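Local coordinates for protein methyltransferase WBDD (Escherichia coli, PDB 4AZS) that combines kinase and methyltransferase activities in one chain and regulates the chain length of the O9a O antigen, at residues F200-G205 with C264-Y269. Sequence-based numbering, arbitrary orientation.
Sequences FYRLIG and CKFFYY. With SO4 (sulfate ion), chain I.
Tyr201 holds CG between its backbone N and carbonyl carbon (chi1 76°), while Tyr268 swings its own CG anti to the carbonyl carbon, beside the backbone N. Together these rotations lay the two phenol rings in an offset stack, planes 19° apart and centroids separated by 4.8 Å. The Tyr268 hydroxyl sits over the centre of the Tyr201 ring and from there donates a hydrogen bond to Tyr201 O, 2.6 Å from Tyr268 OH, meeting a lone pair in the carbonyl plane. A water donates to the same hydroxyl and accepts from Tyr201 N, so the phenol oxygen is gripped twice. The example illustrates two domains joined by aromatic side chains: strand 200-207 is the outermost, within this chain, of the seven-stranded sheet of a class I (Rossmann-like) methyltransferase fold, beside strand 216-222, whereas strand 262-268 belongs to the five-stranded antiparallel sheet of the kinase N-lobe; the short segments' axes approach within 9.8 Å. Phe266 meets the edge of Phe200 with its face, planes at 72°, and its CZ lies 3.5 Å from Arg202 CG; Arg202 NH1 hydrogen-bonds instead to Leu227 O. Beside the tyrosines a sulfate, probably from the crystallisation liquor, accepts a nearly straight bond from Leu203 N to its O4 (3.1 Å).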
# COMPACT_ATOMS: atom_id res chain seq x y z
N PHE A 200 37.92 27.22 9.79
CA PHE A 200 38.97 26.71 10.67
C PHE A 200 38.41 25.70 11.69
O PHE A 200 37.44 26.01 12.38
CB PHE A 200 39.61 27.87 11.46
CG PHE A 200 40.74 27.44 12.37
CD1 PHE A 200 42.03 27.33 11.89
CD2 PHE A 200 40.52 27.18 13.70
CE1 PHE A 200 43.06 26.94 12.72
CE2 PHE A 200 41.56 26.81 14.55
CZ PHE A 200 42.82 26.67 14.05
N TYR A 201 38.99 24.52 11.77
CA TYR A 201 38.69 23.59 12.87
C TYR A 201 39.89 22.75 13.29
O TYR A 201 40.71 22.35 12.44
CB TYR A 201 37.45 22.68 12.56
CG TYR A 201 37.73 21.56 11.59
CD1 TYR A 201 38.20 20.36 12.03
CD2 TYR A 201 37.55 21.71 10.22
CE1 TYR A 201 38.49 19.34 11.17
CE2 TYR A 201 37.84 20.66 9.32
CZ TYR A 201 38.31 19.49 9.82
OH TYR A 201 38.61 18.40 9.04
N ARG A 202 39.91 22.36 14.57
CA ARG A 202 41.03 21.62 15.18
C ARG A 202 40.40 20.74 16.24
O ARG A 202 39.67 21.27 17.10
CB ARG A 202 41.90 22.62 16.01
CG ARG A 202 43.23 23.13 15.52
CD ARG A 202 43.77 24.24 16.45
NE ARG A 202 44.14 23.66 17.70
CZ ARG A 202 44.24 24.25 18.88
NH1 ARG A 202 44.00 25.53 19.11
NH2 ARG A 202 44.59 23.49 19.86
N LEU A 203 40.78 19.47 16.33
CA LEU A 203 40.48 18.64 17.50
C LEU A 203 41.24 19.12 18.74
O LEU A 203 42.44 19.25 18.69
CB LEU A 203 40.85 17.19 17.21
CG LEU A 203 40.58 16.15 18.28
CD1 LEU A 203 39.09 15.95 18.35
CD2 LEU A 203 41.28 14.81 17.98
N ILE A 204 40.55 19.44 19.84
CA ILE A 204 41.26 19.87 21.06
C ILE A 204 41.20 18.86 22.21
O ILE A 204 41.94 19.00 23.14
CB ILE A 204 40.87 21.26 21.55
CG1 ILE A 204 39.37 21.36 21.78
CG2 ILE A 204 41.33 22.32 20.56
CD1 ILE A 204 39.01 22.59 22.59
N GLY A 205 40.36 17.85 22.13
CA GLY A 205 40.38 16.80 23.12
C GLY A 205 39.35 15.73 22.85
O GLY A 205 38.60 15.79 21.87
N CYS A 264 48.66 31.38 7.05
CA CYS A 264 48.74 30.20 7.92
C CYS A 264 48.41 29.04 7.03
O CYS A 264 47.35 29.05 6.35
CB CYS A 264 47.73 30.26 9.03
SG CYS A 264 47.66 28.72 9.98
N LYS A 265 49.32 28.07 6.98
CA LYS A 265 49.14 26.84 6.20
C LYS A 265 48.74 25.81 7.21
O LYS A 265 49.50 25.56 8.15
CB LYS A 265 50.45 26.34 5.60
CG LYS A 265 50.92 27.00 4.34
CD LYS A 265 52.08 26.21 3.67
CE LYS A 265 53.01 27.15 2.89
NZ LYS A 265 53.90 26.56 1.84
N PHE A 266 47.61 25.17 7.00
CA PHE A 266 47.11 24.20 7.97
C PHE A 266 46.91 22.87 7.26
O PHE A 266 46.05 22.78 6.38
CB PHE A 266 45.78 24.68 8.58
CG PHE A 266 45.46 24.07 9.91
CD1 PHE A 266 44.80 22.88 10.01
CD2 PHE A 266 45.83 24.70 11.06
CE1 PHE A 266 44.52 22.31 11.24
CE2 PHE A 266 45.56 24.16 12.29
CZ PHE A 266 44.89 22.97 12.40
N PHE A 267 47.71 21.86 7.61
CA PHE A 267 47.62 20.52 7.01
C PHE A 267 46.98 19.50 7.96
O PHE A 267 47.40 19.35 9.09
CB PHE A 267 49.02 20.02 6.68
CG PHE A 267 49.66 20.67 5.47
CD1 PHE A 267 49.13 21.82 4.86
CD2 PHE A 267 50.84 20.12 4.94
CE1 PHE A 267 49.75 22.40 3.77
CE2 PHE A 267 51.45 20.70 3.84
CZ PHE A 267 50.92 21.85 3.26
N TYR A 268 45.97 18.79 7.48
CA TYR A 268 45.41 17.68 8.20
C TYR A 268 46.21 16.43 7.84
O TYR A 268 46.45 16.15 6.67
CB TYR A 268 43.94 17.55 7.83
CG TYR A 268 43.14 18.70 8.37
CD1 TYR A 268 42.83 18.78 9.72
CD2 TYR A 268 42.73 19.74 7.55
CE1 TYR A 268 42.10 19.85 10.23
CE2 TYR A 268 41.99 20.81 8.05
CZ TYR A 268 41.66 20.85 9.39
OH TYR A 268 40.98 21.93 9.92
N TYR A 269 46.67 15.73 8.86
CA TYR A 269 47.28 14.41 8.73
C TYR A 269 46.18 13.37 8.89
O TYR A 269 46.21 12.31 8.31
CB TYR A 269 48.31 14.23 9.84
CG TYR A 269 49.35 15.26 9.93
CD1 TYR A 269 49.69 16.01 8.83
CD2 TYR A 269 50.04 15.49 11.12
CE1 TYR A 269 50.66 16.96 8.89
CE2 TYR A 269 51.06 16.45 11.18
CZ TYR A 269 51.36 17.17 10.06
OH TYR A 269 52.34 18.14 10.04
S SO4 I . 41.21 17.19 13.35
O1 SO4 I . 41.36 16.98 11.90
O2 SO4 I . 41.29 15.80 13.87
O3 SO4 I . 39.86 17.74 13.60
O4 SO4 I . 42.26 18.23 13.88
O HOH W 1 41.58 24.54 10.19